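PDB 5CUY: acidocalcisomal pyrophosphatase from Trypanosoma brucei brucei, which probably hydrolyses inorganic pyrophosphate to phosphate with the help of magnesium. Local coordinates for residues Q165-V170 and F186-E191; G174-P179 and I249-K254. The protein carries 1 engineered substitution. One frame throughout, in Å; residues are numbered along the deposited sequence.

Interaction 1: Q165-V170 and F186-E191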
ATOM      1  N   GLN D 165      -5.180 -30.721   8.615  1.00 68.46           N
ATOM      2  CA  GLN D 165      -5.133 -29.550   7.748  1.00 63.27           C
ATOM      3  C   GLN D 165      -5.818 -29.851   6.369  1.00 58.41           C
ATOM      4  O   GLN D 165      -5.519 -30.855   5.741  1.00 58.21           O
ATOM      5  CB  GLN D 165      -3.651 -29.191   7.588  1.00 64.40           C
ATOM      6  CG  GLN D 165      -3.299 -27.851   6.977  1.00 66.76           C
ATOM      7  CD  GLN D 165      -1.763 -27.671   6.836  1.00 70.09           C
ATOM      8  OE1 GLN D 165      -0.974 -28.351   7.526  1.00 69.76           O
ATOM      9  NE2 GLN D 165      -1.340 -26.745   5.948  1.00 70.56           N
ATOM     10  N   GLN D 166      -6.743 -29.024   5.893  1.00 51.54           N
ATOM     11  CA  GLN D 166      -7.337 -29.342   4.588  1.00 47.64           C
ATOM     12  C   GLN D 166      -7.026 -28.301   3.547  1.00 45.13           C
ATOM     13  O   GLN D 166      -6.870 -27.124   3.859  1.00 46.34           O
ATOM     14  CB  GLN D 166      -8.863 -29.436   4.633  1.00 46.40           C
ATOM     15  CG  GLN D 166      -9.417 -30.189   5.769  1.00 44.63           C
ATOM     16  CD  GLN D 166      -9.277 -31.651   5.598  1.00 43.88           C
ATOM     17  OE1 GLN D 166      -9.272 -32.390   6.569  1.00 45.57           O
ATOM     18  NE2 GLN D 166      -9.175 -32.093   4.364  1.00 44.34           N
ATOM     19  N   GLN D 167      -6.963 -28.730   2.300  1.00 41.14           N
ATOM     20  CA  GLN D 167      -6.737 -27.816   1.200  1.00 37.66           C
ATOM     21  C   GLN D 167      -8.019 -27.800   0.381  1.00 35.93           C
ATOM     22  O   GLN D 167      -8.489 -28.841  -0.047  1.00 36.15           O
ATOM     23  CB  GLN D 167      -5.629 -28.304   0.302  1.00 37.19           C
ATOM     24  CG  GLN D 167      -5.605 -27.560  -1.022  1.00 39.17           C
ATOM     25  CD  GLN D 167      -5.052 -26.169  -0.874  1.00 40.30           C
ATOM     26  OE1 GLN D 167      -3.904 -26.000  -0.447  1.00 43.63           O
ATOM     27  NE2 GLN D 167      -5.847 -25.163  -1.215  1.00 38.05           N
ATOM     28  N   LEU D 168      -8.600 -26.628   0.188  1.00 35.09           N
ATOM     29  CA  LEU D 168      -9.804 -26.512  -0.605  1.00 34.75           C
ATOM     30  C   LEU D 168      -9.403 -26.675  -2.074  1.00 35.84           C
ATOM     31  O   LEU D 168      -8.329 -26.224  -2.490  1.00 34.88           O
ATOM     32  CB  LEU D 168     -10.459 -25.142  -0.411  1.00 33.46           C
ATOM     33  CG  LEU D 168     -11.838 -24.960  -1.081  1.00 33.54           C
ATOM     34  CD1 LEU D 168     -12.872 -25.925  -0.480  1.00 30.84           C
ATOM     35  CD2 LEU D 168     -12.301 -23.522  -0.886  1.00 32.01           C
ATOM     36  N   VAL D 169     -10.264 -27.347  -2.836  1.00 36.01           N
ATOM     37  CA  VAL D 169     -10.044 -27.563  -4.253  1.00 36.27           C
ATOM     38  C   VAL D 169     -11.361 -27.189  -4.891  1.00 38.10           C
ATOM     39  O   VAL D 169     -12.418 -27.616  -4.434  1.00 40.07           O
ATOM     40  CB  VAL D 169      -9.689 -29.026  -4.565  1.00 35.85           C
ATOM     41  CG1 VAL D 169      -9.530 -29.197  -6.032  1.00 33.33           C
ATOM     42  CG2 VAL D 169      -8.380 -29.411  -3.878  1.00 33.93           C
ATOM     43  N   VAL D 170     -11.313 -26.342  -5.909  1.00 39.09           N
ATOM     44  CA  VAL D 170     -12.534 -25.921  -6.563  1.00 39.56           C
ATOM     45  C   VAL D 170     -12.553 -26.359  -8.043  1.00 41.34           C
ATOM     46  O   VAL D 170     -11.636 -26.053  -8.814  1.00 39.78           O
ATOM     47  CB  VAL D 170     -12.677 -24.420  -6.435  1.00 38.68           C
ATOM     48  CG1 VAL D 170     -13.968 -23.971  -7.021  1.00 40.49           C
ATOM     49  CG2 VAL D 170     -12.658 -24.027  -4.979  1.00 41.97           C
ATOM     50  N   PHE D 186     -14.130 -29.420  -2.833  1.00 33.06           N
ATOM     51  CA  PHE D 186     -13.574 -30.594  -2.194  1.00 35.44           C
ATOM     52  C   PHE D 186     -12.537 -30.160  -1.198  1.00 35.81           C
ATOM     53  O   PHE D 186     -12.100 -29.003  -1.207  1.00 36.80           O
ATOM     54  CB  PHE D 186     -12.899 -31.538  -3.211  1.00 36.01           C
ATOM     55  CG  PHE D 186     -13.788 -31.949  -4.337  1.00 36.57           C
ATOM     56  CD1 PHE D 186     -13.919 -31.141  -5.464  1.00 35.97           C
ATOM     57  CD2 PHE D 186     -14.535 -33.122  -4.252  1.00 36.30           C
ATOM     58  CE1 PHE D 186     -14.790 -31.486  -6.492  1.00 36.76           C
ATOM     59  CE2 PHE D 186     -15.411 -33.477  -5.266  1.00 35.93           C
ATOM     60  CZ  PHE D 186     -15.543 -32.656  -6.392  1.00 37.18           C
ATOM     61  N   PHE D 187     -12.139 -31.127  -0.382  1.00 35.03           N
ATOM     62  CA  PHE D 187     -11.133 -30.995   0.665  1.00 35.42           C
ATOM     63  C   PHE D 187     -10.143 -32.137   0.442  1.00 38.51           C
ATOM     64  O   PHE D 187     -10.536 -33.307   0.343  1.00 40.17           O
ATOM     65  CB  PHE D 187     -11.747 -31.232   2.045  1.00 30.04           C
ATOM     66  CG  PHE D 187     -12.286 -30.007   2.737  1.00 26.54           C
ATOM     67  CD1 PHE D 187     -12.554 -28.826   2.046  1.00 22.93           C
ATOM     68  CD2 PHE D 187     -12.591 -30.078   4.120  1.00 25.21           C
ATOM     69  CE1 PHE D 187     -13.120 -27.719   2.699  1.00 24.70           C
ATOM     70  CE2 PHE D 187     -13.159 -28.993   4.802  1.00 24.44           C
ATOM     71  CZ  PHE D 187     -13.432 -27.793   4.102  1.00 26.17           C
ATOM     72  N   ARG D 188      -8.866 -31.806   0.352  1.00 40.56           N
ATOM     73  CA  ARG D 188      -7.836 -32.816   0.223  1.00 41.60           C
ATOM     74  C   ARG D 188      -7.250 -32.820   1.632  1.00 44.13           C
ATOM     75  O   ARG D 188      -6.590 -31.860   2.023  1.00 44.53           O
ATOM     76  CB  ARG D 188      -6.747 -32.371  -0.731  1.00 40.43           C
ATOM     77  CG  ARG D 188      -6.134 -33.478  -1.557  1.00 43.79           C
ATOM     78  CD  ARG D 188      -4.630 -33.287  -1.879  1.00 43.30           C
ATOM     79  NE  ARG D 188      -4.244 -31.953  -2.329  1.00 47.06           N
ATOM     80  CZ  ARG D 188      -4.710 -31.332  -3.423  1.00 50.58           C
ATOM     81  NH1 ARG D 188      -5.605 -31.913  -4.221  1.00 48.00           N
ATOM     82  NH2 ARG D 188      -4.272 -30.102  -3.718  1.00 51.75           N
ATOM     83  N   ASP D 189      -7.515 -33.857   2.420  1.00 45.63           N
ATOM     84  CA  ASP D 189      -6.941 -33.934   3.762  1.00 46.57           C
ATOM     85  C   ASP D 189      -5.436 -33.937   3.516  1.00 47.63           C
ATOM     86  O   ASP D 189      -4.944 -34.807   2.833  1.00 48.36           O
ATOM     87  CB  ASP D 189      -7.355 -35.239   4.421  1.00 46.30           C
ATOM     88  CG  ASP D 189      -6.785 -35.400   5.805  1.00 48.95           C
ATOM     89  OD1 ASP D 189      -5.570 -35.137   6.030  1.00 49.05           O
ATOM     90  OD2 ASP D 189      -7.573 -35.811   6.680  1.00 49.74           O
ATOM     91  N   LEU D 190      -4.691 -32.978   4.041  1.00 49.33           N
ATOM     92  CA  LEU D 190      -3.257 -32.982   3.770  1.00 51.30           C
ATOM     93  C   LEU D 190      -2.469 -34.112   4.429  1.00 53.82           C
ATOM     94  O   LEU D 190      -1.590 -34.700   3.784  1.00 54.74           O
ATOM     95  CB  LEU D 190      -2.636 -31.638   4.136  1.00 50.33           C
ATOM     96  CG  LEU D 190      -3.185 -30.498   3.281  1.00 50.81           C
ATOM     97  CD1 LEU D 190      -2.636 -29.195   3.777  1.00 50.57           C
ATOM     98  CD2 LEU D 190      -2.838 -30.720   1.803  1.00 50.12           C
ATOM     99  N   GLU D 191      -2.773 -34.453   5.682  1.00 55.85           N
ATOM    100  CA  GLU D 191      -2.009 -35.515   6.323  1.00 57.87           C
ATOM    101  C   GLU D 191      -2.290 -36.881   5.699  1.00 57.89           C
ATOM    102  O   GLU D 191      -1.613 -37.829   6.033  1.00 58.26           O
ATOM    103  CB  GLU D 191      -2.246 -35.577   7.853  1.00 60.41           C
ATOM    104  CG  GLU D 191      -2.604 -34.231   8.581  1.00 66.73           C
ATOM    105  CD  GLU D 191      -1.533 -33.089   8.537  1.00 69.41           C
ATOM    106  OE1 GLU D 191      -1.962 -31.886   8.560  1.00 67.17           O
ATOM    107  OE2 GLU D 191      -0.297 -33.393   8.504  1.00 70.76           O
TER
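The ring of Phe187 has Gln166 CB over one face, a CH-pi contact 4.2 Å from the ring centroid, while Leu168 CD1 comes to the ring edge in its plane, 3.7 Å from CE1. These contacts lie on one face of an antiparallel beta hairpin, strands 166-173 and 182-189, and illustrate how alternating residues of paired strands sort their side chains. Gln167 with Arg188 and Val169 with Phe186 form the hydrogen-bonded pairs, their side chains on the other face. There Gln167 and Arg188 run side by side, amide and guanidinium planes 38° apart, and Val169 CG2 approaches the guanidinium obliquely. The polar ends have partners beyond the hairpin: Arg188 forms salt bridges with Glu195 and with Glu217 of the second subunit, and Gln167 bonds to Lys215 and Arg213 of that subunit, whose strand continues the sheet. Within its own strand, Gln167 bends at chi2 (75°), bringing NE2 to the carbonyl oxygen of the next residue, Leu168 O, at 3.0 Å, on a lone pair and almost in the amide plane. Past the last pair, Leu190 CD1 rests against CG, CD and NE2 of the extended Gln165 side chain, met at a slant, and Leu190 N donates a nearly straight bond of 2.8 Å to Gln165 O.

Interaction 2: G174-P179 and I249-K254; sequences GEMYTP and IKQDIK
The backbone N-H of Tyr177 donates to Gln251 OE1 over 2.7 Å, the single direct hydrogen bond between 174-179 and 249-254. It is fairly straight at hydrogen (161°), although the donor is tilted from the plane of the amide carbonyl. Met176 and Tyr177 have backbone angles close to those of the two central residues of a type II turn, and the side-chain amide of Gln251 takes up an N-H in its middle. Gln251 reaches the turn because its CG is anti to the backbone N (chi1 -180°) and the chain stays extended beyond it. The two ends of the amide then meet different groups: Met176 CG lies 3.5 Å from OE1, its side chain crossing that of Gln251 at about a right angle, while NE2 approaches the Tyr177 ring obliquely, 3.4 Å from CD1, with ring and amide planes 63° apart. A water adds a second polar link, donating to Thr178 O at 3.0 Å and accepting a weak bond from Gln251 N. Further along, the contact turns apolar: Ile253 CD1 comes up to the carbonyl of Thr178, and Ile253 CG2 lies 4.3 Å from Pro179 CG. The turn is also braced internally, Thr178 OG1 donating to Glu175 O at 2.7 Å, and Glu175 OE1 bonds to Ser38 of the second subunit. In the fold, 174-179 belongs to the connection between strands 166-173 and 182-189. It packs against strand 249-254, which pairs with strands 182-189, 238-240 and 257-258; Met176 and Gln251 both touch Phe238, and Gln251 and Ile253 both touch Pro258.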
ATOM      1  N   GLY D 174     -19.262 -28.656 -16.435  1.00 45.06           N
ATOM      2  CA  GLY D 174     -20.371 -28.170 -17.231  1.00 44.79           C
ATOM      3  C   GLY D 174     -19.977 -26.932 -18.000  1.00 45.57           C
ATOM      4  O   GLY D 174     -18.786 -26.576 -18.085  1.00 44.79           O
ATOM      5  N   GLU D 175     -20.982 -26.267 -18.551  1.00 45.77           N
ATOM      6  CA  GLU D 175     -20.747 -25.079 -19.353  1.00 46.94           C
ATOM      7  C   GLU D 175     -21.548 -23.850 -18.854  1.00 46.97           C
ATOM      8  O   GLU D 175     -22.753 -23.935 -18.597  1.00 47.75           O
ATOM      9  CB  GLU D 175     -21.077 -25.455 -20.788  1.00 48.18           C
ATOM     10  CG  GLU D 175     -21.199 -24.372 -21.815  1.00 53.15           C
ATOM     11  CD  GLU D 175     -21.599 -24.992 -23.181  1.00 56.91           C
ATOM     12  OE1 GLU D 175     -21.929 -24.230 -24.127  1.00 56.06           O
ATOM     13  OE2 GLU D 175     -21.578 -26.257 -23.297  1.00 57.56           O
ATOM     14  N   MET D 176     -20.854 -22.721 -18.672  1.00 46.24           N
ATOM     15  CA  MET D 176     -21.472 -21.473 -18.214  1.00 44.38           C
ATOM     16  C   MET D 176     -22.449 -20.945 -19.272  1.00 42.30           C
ATOM     17  O   MET D 176     -22.219 -21.054 -20.474  1.00 41.82           O
ATOM     18  CB  MET D 176     -20.372 -20.441 -17.912  1.00 45.78           C
ATOM     19  CG  MET D 176     -20.750 -19.245 -17.020  1.00 45.08           C
ATOM     20  SD  MET D 176     -19.223 -18.332 -16.550  1.00 44.05           S
ATOM     21  CE  MET D 176     -18.173 -18.586 -17.942  1.00 46.53           C
ATOM     22  N   TYR D 177     -23.544 -20.385 -18.792  1.00 41.04           N
ATOM     23  CA  TYR D 177     -24.608 -19.848 -19.622  1.00 41.32           C
ATOM     24  C   TYR D 177     -25.456 -20.996 -20.147  1.00 41.62           C
ATOM     25  O   TYR D 177     -25.996 -20.945 -21.264  1.00 42.40           O
ATOM     26  CB  TYR D 177     -24.050 -18.997 -20.746  1.00 39.59           C
ATOM     27  CG  TYR D 177     -23.321 -17.814 -20.216  1.00 41.92           C
ATOM     28  CD1 TYR D 177     -24.007 -16.772 -19.587  1.00 43.18           C
ATOM     29  CD2 TYR D 177     -21.927 -17.730 -20.318  1.00 42.61           C
ATOM     30  CE1 TYR D 177     -23.324 -15.670 -19.078  1.00 44.68           C
ATOM     31  CE2 TYR D 177     -21.228 -16.644 -19.809  1.00 43.54           C
ATOM     32  CZ  TYR D 177     -21.925 -15.619 -19.192  1.00 45.81           C
ATOM     33  OH  TYR D 177     -21.211 -14.567 -18.663  1.00 49.01           O
ATOM     34  N   THR D 178     -25.523 -22.046 -19.324  1.00 40.76           N
ATOM     35  CA  THR D 178     -26.336 -23.233 -19.595  1.00 39.85           C
ATOM     36  C   THR D 178     -26.622 -23.972 -18.285  1.00 38.13           C
ATOM     37  O   THR D 178     -25.932 -23.812 -17.289  1.00 36.75           O
ATOM     38  CB  THR D 178     -25.659 -24.228 -20.562  1.00 39.32           C
ATOM     39  OG1 THR D 178     -24.838 -25.135 -19.802  1.00 37.16           O
ATOM     40  CG2 THR D 178     -24.865 -23.477 -21.653  1.00 34.36           C
ATOM     41  N   PRO D 179     -27.635 -24.814 -18.289  1.00 36.26           N
ATOM     42  CA  PRO D 179     -27.985 -25.559 -17.071  1.00 36.24           C
ATOM     43  C   PRO D 179     -26.922 -26.555 -16.528  1.00 37.26           C
ATOM     44  O   PRO D 179     -27.005 -27.001 -15.383  1.00 38.18           O
ATOM     45  CB  PRO D 179     -29.286 -26.268 -17.471  1.00 34.68           C
ATOM     46  CG  PRO D 179     -29.845 -25.352 -18.548  1.00 33.43           C
ATOM     47  CD  PRO D 179     -28.609 -25.035 -19.352  1.00 32.98           C
ATOM     48  N   ILE D 249     -22.173 -24.286  -6.525  1.00 36.80           N
ATOM     49  CA  ILE D 249     -22.705 -23.077  -7.107  1.00 37.70           C
ATOM     50  C   ILE D 249     -23.314 -23.438  -8.469  1.00 39.06           C
ATOM     51  O   ILE D 249     -22.764 -24.289  -9.175  1.00 39.65           O
ATOM     52  CB  ILE D 249     -21.619 -22.028  -7.258  1.00 37.06           C
ATOM     53  CG1 ILE D 249     -21.356 -21.429  -5.873  1.00 38.92           C
ATOM     54  CG2 ILE D 249     -22.057 -20.947  -8.242  1.00 35.30           C
ATOM     55  CD1 ILE D 249     -20.182 -20.607  -5.791  1.00 36.59           C
ATOM     56  N   LYS D 250     -24.476 -22.853  -8.788  1.00 38.55           N
ATOM     57  CA  LYS D 250     -25.135 -23.073 -10.075  1.00 39.37           C
ATOM     58  C   LYS D 250     -25.541 -21.723 -10.616  1.00 38.83           C
ATOM     59  O   LYS D 250     -25.721 -20.779  -9.860  1.00 40.25           O
ATOM     60  CB  LYS D 250     -26.380 -23.973  -9.956  1.00 40.19           C
ATOM     61  CG  LYS D 250     -27.300 -23.610  -8.853  1.00 41.66           C
ATOM     62  CD  LYS D 250     -28.592 -23.076  -9.346  1.00 44.38           C
ATOM     63  CE  LYS D 250     -29.639 -24.179  -9.462  1.00 48.63           C
ATOM     64  NZ  LYS D 250     -31.072 -23.691  -9.269  1.00 52.20           N
ATOM     65  N   GLN D 251     -25.631 -21.619 -11.926  1.00 36.75           N
ATOM     66  CA  GLN D 251     -26.027 -20.393 -12.549  1.00 36.20           C
ATOM     67  C   GLN D 251     -27.567 -20.289 -12.490  1.00 37.58           C
ATOM     68  O   GLN D 251     -28.276 -21.297 -12.348  1.00 36.69           O
ATOM     69  CB  GLN D 251     -25.545 -20.384 -13.986  1.00 33.76           C
ATOM     70  CG  GLN D 251     -25.896 -19.153 -14.738  1.00 34.04           C
ATOM     71  CD  GLN D 251     -24.928 -18.910 -15.875  1.00 36.92           C
ATOM     72  OE1 GLN D 251     -24.120 -19.779 -16.216  1.00 36.93           O
ATOM     73  NE2 GLN D 251     -24.996 -17.722 -16.472  1.00 37.99           N
ATOM     74  N   ASP D 252     -28.077 -19.063 -12.588  1.00 37.99           N
ATOM     75  CA  ASP D 252     -29.500 -18.845 -12.538  1.00 38.52           C
ATOM     76  C   ASP D 252     -30.127 -18.923 -13.931  1.00 38.15           C
ATOM     77  O   ASP D 252     -30.105 -17.986 -14.712  1.00 38.02           O
ATOM     78  CB  ASP D 252     -29.799 -17.499 -11.885  1.00 39.86           C
ATOM     79  CG  ASP D 252     -31.265 -17.326 -11.603  1.00 41.37           C
ATOM     80  OD1 ASP D 252     -32.047 -18.110 -12.179  1.00 41.54           O
ATOM     81  OD2 ASP D 252     -31.634 -16.416 -10.822  1.00 45.14           O
ATOM     82  N   ILE D 253     -30.693 -20.071 -14.230  1.00 38.12           N
ATOM     83  CA  ILE D 253     -31.304 -20.291 -15.518  1.00 37.59           C
ATOM     84  C   ILE D 253     -32.749 -20.652 -15.359  1.00 37.14           C
ATOM     85  O   ILE D 253     -33.076 -21.542 -14.595  1.00 38.13           O
ATOM     86  CB  ILE D 253     -30.645 -21.449 -16.246  1.00 36.20           C
ATOM     87  CG1 ILE D 253     -29.141 -21.523 -15.890  1.00 34.42           C
ATOM     88  CG2 ILE D 253     -30.927 -21.294 -17.747  1.00 36.70           C
ATOM     89  CD1 ILE D 253     -28.232 -20.648 -16.684  1.00 31.66           C
ATOM     90  N   LYS D 254     -33.616 -19.959 -16.069  1.00 38.24           N
ATOM     91  CA  LYS D 254     -35.034 -20.254 -16.012  1.00 41.25           C
ATOM     92  C   LYS D 254     -35.416 -20.498 -17.464  1.00 42.38           C
ATOM     93  O   LYS D 254     -35.008 -19.752 -18.367  1.00 43.30           O
ATOM     94  CB  LYS D 254     -35.826 -19.083 -15.420  1.00 42.76           C
ATOM     95  CG  LYS D 254     -37.107 -19.559 -14.700  1.00 51.55           C
ATOM     96  CD  LYS D 254     -37.795 -18.466 -13.783  1.00 56.05           C
ATOM     97  CE  LYS D 254     -38.865 -19.068 -12.781  1.00 56.15           C
ATOM     98  NZ  LYS D 254     -39.578 -18.031 -11.912  1.00 56.43           N
TER
HETATM   99  O   HOH W   1     -25.802 -23.971 -14.296  1.00 42.02           O

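How the interactions relate
From the N terminus, the chain passes the helices that end at 133-142 and enters strand 166-173, whose start belongs to interaction 1. The connection that follows supplies 174-179 to interaction 2 before strand 182-189 returns to close the hairpin of interaction 1, a loop of 15 residues. Interaction 2 closes a longer loop, of 69 residues between its segments, when strand 249-254 arrives. The segments therefore alternate, and the two contacts cross rather than nest. Their centres are about 26 Å apart, yet both reach one antiparallel sheet: interaction 1 pairs the hairpin strands, and interaction 2 fastens their connection to strand 249-254, a neighbour of 182-189. Both also touch the second subunit.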